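Local coordinates for protein phosphoribosylaminoimidazole carboxylase (Treponema denticola, PDB 5C5D) that catalyses the reversible interconversion of 5-aminoimidazole ribonucleotide plus carbon dioxide and 4-carboxy-5-aminoimidazole ribonucleotide in de novo purine biosynthesis, at residues D[1-9]-D[124-135]; D[54-65]-D[76-87]. The protein carries 1 engineered substitution. All blocks are in the same frame, centred on the assembly; numbering follows the deposited sequence.

Overall arrangement
Both contacts lie on one parallel sheet, whose strands run in the order 31-36, 4-9, 60-65, 84-86, 112-113; the centres of the two contacts are about 11 Å apart. Strand 4-9 of contact 1 and strand 60-65 of contact 2 are direct neighbours there. Along the chain contact 2 is nested inside contact 1: the first strand comes first, the 60-65, 72-79, 84-86 beta-alpha-beta unit follows, and the chain then returns through helix 117-129 and the start of helix 133-157 to pack against the first strand. Contact 2 joins two neighbouring strands of the sheet, and contact 1 packs a late helix on it. Both also touch a second subunit, so the same elements contribute to the oligomer.

Contact 1. Residues D[1-9]-D[124-135]; sequences MRPLVIILM and AARIFSLYDKEI
Strand 4-9 and helix 124-129 run nearly antiparallel, at 150° between their directions, with the axes 10.4 Å apart at closest approach. Pro3 sits opposite Phe128 and Val5 opposite Ala124, so the meeting is confined to the beginning of the strand and the residues just before it. Phe128 is the centre of the packing. Pro3 CB stands almost exactly over the middle of the Phe128 ring, 3.5 Å from the centroid and 3° off the normal, a CH-pi contact. Val5 comes to the same ring at its edge, with Val5 CG2 3.7 Å from Phe128 CE2. Pro3 CG touches the end of Ile135, 3.7 Å from CD1.

Beyond this apolar patch, Arg2 bends back at chi2 and chi3 and brings its guanidinium to Asp132. Arg2 NH1 and NH2 each lie 3.1 Å from Asp132 OD2, forming a salt bridge through two weak, bent hydrogen bonds. Asp132 is also the N-cap of the next helix: Asp132 OD1 accepts from Ile135 N at 3.1 Å, a nearly straight bond of 167°, while OD2 meets the arginine. Tyr131 of the second subunit packs on Pro3 and Phe128. Glu134 OE1 lies over one guanidinium face with no N-H pointing at it and acts through charge alone; together the two acids probably help to stabilise the positive charge of Arg2.

Contact 2. Residues D[54-65]-D[76-87]; sequences EALDRPKLYITI and VDGFVKGATIAC
Strands 60-65 and 84-86 are the two parallel strands of a beta-alpha-beta unit, joined through helix 72-79, in the central sheet of this AIR carboxylase. Three backbone bonds form the ladder: Ile85 N to Tyr62 O (2.8 Å), Thr64 N to Ile85 O, and Cys87 N to Thr64 O. Strand 60-65 leads to the substrate site: the Ile65 side chain touches that of Asp14, a substrate-binding residue.

Apolar packing differs between the faces. Ile63 and Ile85 lie side by side, CG1 against CB, while Ile63 CG2 touches Cys87 CB. On the face of Tyr62 and Thr64 the connecting helix and its exit close in. Thr64 CG2 meets Val76 CG2 tip to tip at 3.8 Å. Val80 CG1 lies over one face of the Tyr62 ring, 3.9 Å from its centroid and displaced toward the rim, a CH-pi contact.

Polar contacts gather before strand 60-65. The Glu54 side chain, bent at chi2 (-67°), lays its carboxylate across Val80. Glu54 OE1 takes Lys81 N at 2.9 Å and Lys81 NZ at 3.1 Å, the latter a salt bridge; the two donors approach from opposite faces of the carboxylate plane. Glu54 OE2 accepts from Tyr62 OH at 2.7 Å through its anti lone pair, which ties down the far end of the ring.

Three waters bridge the segments, though Tyr62 N stays without a partner. Thr64 OG1, hydrogen-bonded to Ser73 OG, shares one with Thr84 OG1, and a second donates to Lys60 O and Ala83 O. A third water accepts from Gly82 N (2.8 Å) and donates to Glu54 OE2.

Contact 1. Residues D[1-9]-D[124-135]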
# COMPACT_ATOMS: atom_id res chain seq x y z
N MET D 1 10.81 -24.58 -39.13
CA MET D 1 11.01 -25.48 -37.97
C MET D 1 10.08 -25.11 -36.82
O MET D 1 9.48 -24.04 -36.78
CB MET D 1 12.47 -25.45 -37.49
CG MET D 1 12.85 -26.56 -36.48
SD MET D 1 14.59 -26.64 -36.06
CE MET D 1 14.55 -27.91 -34.81
N ARG D 2 9.97 -26.04 -35.88
CA ARG D 2 9.02 -25.97 -34.79
C ARG D 2 9.33 -24.83 -33.82
O ARG D 2 10.45 -24.34 -33.76
CB ARG D 2 9.01 -27.31 -34.05
CG ARG D 2 8.76 -28.53 -34.95
CD ARG D 2 7.38 -28.48 -35.63
NE ARG D 2 6.30 -28.41 -34.64
CZ ARG D 2 5.17 -27.73 -34.81
NH1 ARG D 2 4.93 -27.05 -35.93
NH2 ARG D 2 4.26 -27.72 -33.84
N PRO D 3 8.32 -24.40 -33.07
CA PRO D 3 8.55 -23.34 -32.08
C PRO D 3 9.57 -23.70 -31.00
O PRO D 3 9.84 -24.88 -30.75
CB PRO D 3 7.16 -23.14 -31.48
CG PRO D 3 6.21 -23.49 -32.61
CD PRO D 3 6.89 -24.68 -33.25
N LEU D 4 10.14 -22.66 -30.40
CA LEU D 4 11.10 -22.80 -29.32
C LEU D 4 10.82 -21.72 -28.27
O LEU D 4 10.63 -20.57 -28.61
CB LEU D 4 12.54 -22.64 -29.83
CG LEU D 4 13.61 -22.70 -28.76
CD1 LEU D 4 13.59 -24.08 -28.13
CD2 LEU D 4 14.98 -22.39 -29.34
N VAL D 5 10.81 -22.10 -27.00
CA VAL D 5 10.69 -21.13 -25.93
C VAL D 5 11.96 -21.18 -25.11
O VAL D 5 12.34 -22.23 -24.62
CB VAL D 5 9.50 -21.43 -25.01
CG1 VAL D 5 9.49 -20.46 -23.82
CG2 VAL D 5 8.19 -21.34 -25.76
N ILE D 6 12.62 -20.04 -24.98
CA ILE D 6 13.82 -19.94 -24.19
C ILE D 6 13.40 -19.40 -22.84
O ILE D 6 12.90 -18.28 -22.75
CB ILE D 6 14.86 -19.00 -24.83
CG1 ILE D 6 15.29 -19.52 -26.21
CG2 ILE D 6 16.04 -18.86 -23.89
CD1 ILE D 6 14.39 -19.07 -27.38
N ILE D 7 13.62 -20.19 -21.81
CA ILE D 7 13.33 -19.78 -20.44
C ILE D 7 14.62 -19.32 -19.82
O ILE D 7 15.51 -20.14 -19.60
CB ILE D 7 12.74 -20.93 -19.62
CG1 ILE D 7 11.50 -21.47 -20.32
CG2 ILE D 7 12.39 -20.45 -18.20
CD1 ILE D 7 10.95 -22.75 -19.70
N LEU D 8 14.75 -18.02 -19.59
CA LEU D 8 15.99 -17.44 -19.09
C LEU D 8 15.78 -16.83 -17.72
O LEU D 8 14.92 -15.95 -17.54
CB LEU D 8 16.52 -16.37 -20.06
CG LEU D 8 17.73 -15.60 -19.55
CD1 LEU D 8 18.93 -16.50 -19.28
CD2 LEU D 8 18.09 -14.51 -20.55
N MET D 9 16.55 -17.30 -16.74
CA MET D 9 16.38 -16.84 -15.37
C MET D 9 17.65 -16.15 -14.87
O MET D 9 18.75 -16.49 -15.29
CB MET D 9 16.03 -18.03 -14.47
CG MET D 9 17.20 -18.90 -14.20
SD MET D 9 16.71 -20.45 -13.38
CE MET D 9 16.24 -21.41 -14.81
N ALA D 124 2.34 -18.49 -23.99
CA ALA D 124 3.30 -18.80 -25.06
C ALA D 124 2.63 -19.71 -26.11
O ALA D 124 2.74 -19.49 -27.33
CB ALA D 124 4.53 -19.46 -24.51
N ALA D 125 1.96 -20.75 -25.64
CA ALA D 125 1.31 -21.67 -26.57
C ALA D 125 0.29 -20.93 -27.41
O ALA D 125 0.18 -21.16 -28.62
CB ALA D 125 0.66 -22.84 -25.79
N ARG D 126 -0.46 -20.03 -26.79
CA ARG D 126 -1.52 -19.33 -27.53
C ARG D 126 -0.96 -18.30 -28.50
O ARG D 126 -1.60 -18.00 -29.51
CB ARG D 126 -2.52 -18.71 -26.54
CG ARG D 126 -3.26 -19.83 -25.82
CD ARG D 126 -4.12 -19.33 -24.68
NE ARG D 126 -5.31 -18.66 -25.17
CZ ARG D 126 -6.18 -18.05 -24.38
NH1 ARG D 126 -5.96 -18.02 -23.07
NH2 ARG D 126 -7.25 -17.46 -24.90
N ILE D 127 0.24 -17.80 -28.24
CA ILE D 127 0.93 -16.94 -29.21
C ILE D 127 1.30 -17.74 -30.45
O ILE D 127 0.99 -17.31 -31.58
CB ILE D 127 2.18 -16.27 -28.58
CG1 ILE D 127 1.72 -15.09 -27.72
CG2 ILE D 127 3.13 -15.79 -29.67
CD1 ILE D 127 2.70 -14.63 -26.73
N PHE D 128 1.89 -18.92 -30.29
CA PHE D 128 2.23 -19.74 -31.46
C PHE D 128 0.96 -20.20 -32.17
O PHE D 128 0.96 -20.37 -33.40
CB PHE D 128 3.07 -20.97 -31.10
CG PHE D 128 4.41 -20.64 -30.48
CD1 PHE D 128 5.35 -19.86 -31.15
CD2 PHE D 128 4.74 -21.15 -29.24
CE1 PHE D 128 6.59 -19.59 -30.57
CE2 PHE D 128 5.97 -20.88 -28.66
CZ PHE D 128 6.90 -20.09 -29.32
N SER D 129 -0.12 -20.37 -31.42
CA SER D 129 -1.34 -20.96 -31.97
C SER D 129 -2.02 -20.08 -33.02
O SER D 129 -2.85 -20.58 -33.76
CB SER D 129 -2.34 -21.26 -30.86
OG SER D 129 -3.09 -20.09 -30.55
N LEU D 130 -1.70 -18.79 -33.07
CA LEU D 130 -2.23 -17.91 -34.13
C LEU D 130 -1.83 -18.41 -35.53
O LEU D 130 -2.52 -18.13 -36.53
CB LEU D 130 -1.75 -16.47 -33.94
CG LEU D 130 -2.03 -15.75 -32.62
CD1 LEU D 130 -1.72 -14.27 -32.82
CD2 LEU D 130 -3.41 -15.98 -32.06
N TYR D 131 -0.73 -19.15 -35.61
CA TYR D 131 -0.22 -19.66 -36.90
C TYR D 131 0.00 -21.17 -36.92
O TYR D 131 0.26 -21.75 -37.97
CB TYR D 131 1.08 -18.95 -37.26
CG TYR D 131 0.95 -17.47 -37.53
CD1 TYR D 131 0.77 -16.99 -38.83
CD2 TYR D 131 1.00 -16.53 -36.51
CE1 TYR D 131 0.64 -15.66 -39.08
CE2 TYR D 131 0.87 -15.18 -36.79
CZ TYR D 131 0.71 -14.75 -38.07
OH TYR D 131 0.58 -13.39 -38.34
N ASP D 132 -0.06 -21.79 -35.75
CA ASP D 132 0.25 -23.22 -35.61
C ASP D 132 -0.97 -24.02 -35.15
O ASP D 132 -1.35 -23.95 -33.99
CB ASP D 132 1.38 -23.40 -34.62
CG ASP D 132 1.92 -24.81 -34.61
OD1 ASP D 132 1.13 -25.78 -34.62
OD2 ASP D 132 3.16 -24.95 -34.59
N LYS D 133 -1.57 -24.76 -36.08
CA LYS D 133 -2.83 -25.46 -35.83
C LYS D 133 -2.68 -26.57 -34.83
O LYS D 133 -3.61 -26.86 -34.07
CB LYS D 133 -3.39 -26.08 -37.12
CG LYS D 133 -4.40 -25.25 -37.85
CD LYS D 133 -4.95 -26.06 -39.05
CE LYS D 133 -6.12 -25.39 -39.72
NZ LYS D 133 -5.77 -24.04 -40.22
N GLU D 134 -1.54 -27.25 -34.84
CA GLU D 134 -1.35 -28.36 -33.94
C GLU D 134 -1.29 -27.85 -32.50
O GLU D 134 -1.87 -28.45 -31.60
CB GLU D 134 -0.09 -29.15 -34.30
CG GLU D 134 -0.25 -29.92 -35.60
CD GLU D 134 0.93 -30.80 -35.91
OE1 GLU D 134 1.90 -30.82 -35.12
OE2 GLU D 134 0.89 -31.49 -36.96
N ILE D 135 -0.60 -26.74 -32.28
CA ILE D 135 -0.56 -26.17 -30.94
C ILE D 135 -1.95 -25.63 -30.57
O ILE D 135 -2.39 -25.76 -29.41
CB ILE D 135 0.53 -25.09 -30.81
CG1 ILE D 135 1.91 -25.75 -30.91
CG2 ILE D 135 0.41 -24.34 -29.49
CD1 ILE D 135 3.05 -24.77 -31.08

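Contact 2. Residues D[54-65]-D[76-87]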
# COMPACT_ATOMS: atom_id res chain seq x y z
N GLU D 54 18.77 -15.98 -31.29
CA GLU D 54 18.17 -15.07 -32.27
C GLU D 54 18.47 -15.44 -33.72
O GLU D 54 17.69 -15.14 -34.63
CB GLU D 54 18.62 -13.63 -31.99
CG GLU D 54 17.86 -12.96 -30.86
CD GLU D 54 16.42 -12.72 -31.20
OE1 GLU D 54 16.14 -11.73 -31.92
OE2 GLU D 54 15.56 -13.53 -30.77
N ALA D 55 19.61 -16.10 -33.92
CA ALA D 55 20.07 -16.55 -35.23
C ALA D 55 19.30 -17.79 -35.73
O ALA D 55 19.41 -18.17 -36.90
CB ALA D 55 21.55 -16.82 -35.16
N LEU D 56 18.51 -18.42 -34.86
CA LEU D 56 17.76 -19.60 -35.29
C LEU D 56 16.52 -19.23 -36.11
O LEU D 56 15.70 -18.42 -35.69
CB LEU D 56 17.34 -20.43 -34.07
CG LEU D 56 18.47 -20.84 -33.10
CD1 LEU D 56 17.87 -21.54 -31.91
CD2 LEU D 56 19.51 -21.72 -33.74
N ASP D 57 16.38 -19.83 -37.28
CA ASP D 57 15.19 -19.59 -38.09
C ASP D 57 14.06 -20.51 -37.65
O ASP D 57 13.76 -21.52 -38.29
CB ASP D 57 15.51 -19.81 -39.57
CG ASP D 57 14.29 -19.60 -40.49
OD1 ASP D 57 13.36 -18.83 -40.14
OD2 ASP D 57 14.28 -20.22 -41.57
N ARG D 58 13.43 -20.13 -36.55
CA ARG D 58 12.24 -20.79 -36.05
C ARG D 58 11.50 -19.80 -35.17
O ARG D 58 12.11 -18.88 -34.65
CB ARG D 58 12.62 -22.05 -35.27
CG ARG D 58 13.43 -21.77 -34.03
CD ARG D 58 14.13 -23.07 -33.56
NE ARG D 58 13.18 -24.02 -33.01
CZ ARG D 58 13.51 -25.14 -32.34
NH1 ARG D 58 14.78 -25.47 -32.15
NH2 ARG D 58 12.54 -25.91 -31.85
N PRO D 59 10.19 -19.97 -35.03
CA PRO D 59 9.43 -19.07 -34.16
C PRO D 59 9.86 -19.22 -32.73
O PRO D 59 9.91 -20.36 -32.27
CB PRO D 59 7.98 -19.54 -34.32
CG PRO D 59 7.99 -20.53 -35.43
CD PRO D 59 9.35 -21.03 -35.62
N LYS D 60 10.18 -18.13 -32.06
CA LYS D 60 10.63 -18.25 -30.68
C LYS D 60 10.04 -17.22 -29.79
O LYS D 60 9.67 -16.13 -30.22
CB LYS D 60 12.15 -18.19 -30.61
CG LYS D 60 12.81 -16.97 -31.10
CD LYS D 60 14.27 -17.36 -31.49
CE LYS D 60 14.75 -16.59 -32.66
NZ LYS D 60 13.98 -16.85 -33.86
N LEU D 61 9.95 -17.60 -28.52
CA LEU D 61 9.58 -16.70 -27.44
C LEU D 61 10.62 -16.82 -26.34
O LEU D 61 11.21 -17.88 -26.17
CB LEU D 61 8.19 -17.01 -26.88
CG LEU D 61 7.03 -16.72 -27.82
CD1 LEU D 61 5.78 -17.26 -27.19
CD2 LEU D 61 6.88 -15.23 -28.11
N TYR D 62 10.84 -15.74 -25.61
CA TYR D 62 11.65 -15.77 -24.40
C TYR D 62 10.75 -15.55 -23.21
O TYR D 62 9.94 -14.63 -23.25
CB TYR D 62 12.74 -14.70 -24.47
CG TYR D 62 13.68 -14.88 -25.64
CD1 TYR D 62 13.32 -14.45 -26.91
CD2 TYR D 62 14.93 -15.46 -25.48
CE1 TYR D 62 14.18 -14.62 -27.99
CE2 TYR D 62 15.79 -15.62 -26.53
CZ TYR D 62 15.42 -15.19 -27.79
OH TYR D 62 16.25 -15.35 -28.88
N ILE D 63 10.89 -16.38 -22.19
CA ILE D 63 10.20 -16.16 -20.92
C ILE D 63 11.29 -15.84 -19.91
O ILE D 63 12.18 -16.66 -19.66
CB ILE D 63 9.36 -17.36 -20.48
CG1 ILE D 63 8.28 -17.67 -21.51
CG2 ILE D 63 8.74 -17.12 -19.11
CD1 ILE D 63 7.46 -18.95 -21.18
N THR D 64 11.23 -14.64 -19.33
CA THR D 64 12.29 -14.13 -18.47
C THR D 64 11.87 -14.07 -17.02
O THR D 64 10.81 -13.56 -16.67
CB THR D 64 12.72 -12.76 -18.96
OG1 THR D 64 11.54 -11.95 -19.15
CG2 THR D 64 13.51 -12.91 -20.27
N ILE D 65 12.71 -14.67 -16.19
CA ILE D 65 12.45 -14.84 -14.76
C ILE D 65 13.50 -14.16 -13.90
O ILE D 65 14.63 -14.58 -13.90
CB ILE D 65 12.47 -16.32 -14.39
CG1 ILE D 65 11.43 -17.09 -15.22
CG2 ILE D 65 12.17 -16.54 -12.92
CD1 ILE D 65 11.69 -18.60 -15.17
N VAL D 76 16.29 -8.19 -22.04
CA VAL D 76 16.08 -9.17 -23.09
C VAL D 76 15.10 -8.63 -24.12
O VAL D 76 15.32 -8.73 -25.32
CB VAL D 76 15.57 -10.49 -22.51
CG1 VAL D 76 15.15 -11.47 -23.62
CG2 VAL D 76 16.62 -11.13 -21.60
N ASP D 77 13.98 -8.07 -23.65
CA ASP D 77 13.00 -7.50 -24.57
C ASP D 77 13.57 -6.40 -25.47
O ASP D 77 13.20 -6.29 -26.65
CB ASP D 77 11.81 -6.95 -23.79
CG ASP D 77 10.65 -6.71 -24.67
OD1 ASP D 77 9.89 -7.68 -24.92
OD2 ASP D 77 10.52 -5.56 -25.13
N GLY D 78 14.50 -5.60 -24.95
CA GLY D 78 15.12 -4.58 -25.77
C GLY D 78 16.10 -5.11 -26.80
O GLY D 78 16.43 -4.42 -27.76
N PHE D 79 16.57 -6.33 -26.60
CA PHE D 79 17.57 -6.93 -27.47
C PHE D 79 16.95 -7.77 -28.60
O PHE D 79 17.37 -7.66 -29.77
CB PHE D 79 18.51 -7.81 -26.65
CG PHE D 79 19.69 -8.30 -27.45
CD1 PHE D 79 20.85 -7.54 -27.52
CD2 PHE D 79 19.61 -9.46 -28.18
CE1 PHE D 79 21.92 -7.95 -28.29
CE2 PHE D 79 20.68 -9.88 -28.96
CZ PHE D 79 21.83 -9.12 -29.01
N VAL D 80 15.99 -8.63 -28.28
CA VAL D 80 15.50 -9.61 -29.25
C VAL D 80 14.44 -9.00 -30.15
O VAL D 80 13.84 -7.96 -29.82
CB VAL D 80 14.93 -10.88 -28.57
CG1 VAL D 80 15.95 -11.52 -27.65
CG2 VAL D 80 13.69 -10.56 -27.72
N LYS D 81 14.23 -9.63 -31.30
CA LYS D 81 13.31 -9.13 -32.32
C LYS D 81 11.85 -9.32 -31.92
O LYS D 81 11.04 -8.39 -32.00
CB LYS D 81 13.56 -9.83 -33.66
CG LYS D 81 14.94 -9.59 -34.25
CD LYS D 81 15.07 -10.18 -35.66
CE LYS D 81 14.78 -11.68 -35.73
NZ LYS D 81 15.66 -12.49 -34.84
N GLY D 82 11.53 -10.55 -31.54
CA GLY D 82 10.16 -10.97 -31.31
C GLY D 82 9.69 -10.73 -29.89
O GLY D 82 10.37 -10.12 -29.08
N ALA D 83 8.51 -11.25 -29.59
CA ALA D 83 7.90 -11.01 -28.29
C ALA D 83 8.60 -11.75 -27.17
O ALA D 83 9.27 -12.77 -27.37
CB ALA D 83 6.45 -11.43 -28.35
N THR D 84 8.42 -11.21 -25.96
CA THR D 84 8.88 -11.87 -24.75
C THR D 84 7.81 -11.81 -23.70
O THR D 84 6.88 -11.02 -23.78
CB THR D 84 10.17 -11.23 -24.19
OG1 THR D 84 9.89 -9.96 -23.58
CG2 THR D 84 11.21 -11.01 -25.29
N ILE D 85 7.97 -12.67 -22.71
CA ILE D 85 7.04 -12.81 -21.57
C ILE D 85 7.84 -12.70 -20.27
O ILE D 85 8.83 -13.40 -20.10
CB ILE D 85 6.33 -14.17 -21.63
CG1 ILE D 85 5.49 -14.30 -22.90
CG2 ILE D 85 5.47 -14.43 -20.37
CD1 ILE D 85 5.01 -15.71 -23.17
N ALA D 86 7.42 -11.82 -19.36
CA ALA D 86 7.98 -11.75 -18.01
C ALA D 86 7.15 -12.59 -17.07
O ALA D 86 5.96 -12.40 -17.00
CB ALA D 86 8.00 -10.32 -17.52
N CYS D 87 7.79 -13.47 -16.32
CA CYS D 87 7.09 -14.26 -15.33
C CYS D 87 7.98 -14.30 -14.10
O CYS D 87 8.75 -15.26 -13.90
CB CYS D 87 6.79 -15.64 -15.86
SG CYS D 87 5.78 -16.62 -14.70
O HOH W 1 12.85 -13.04 -31.17
O HOH W 2 10.91 -13.69 -29.48
O HOH W 3 11.51 -10.29 -21.40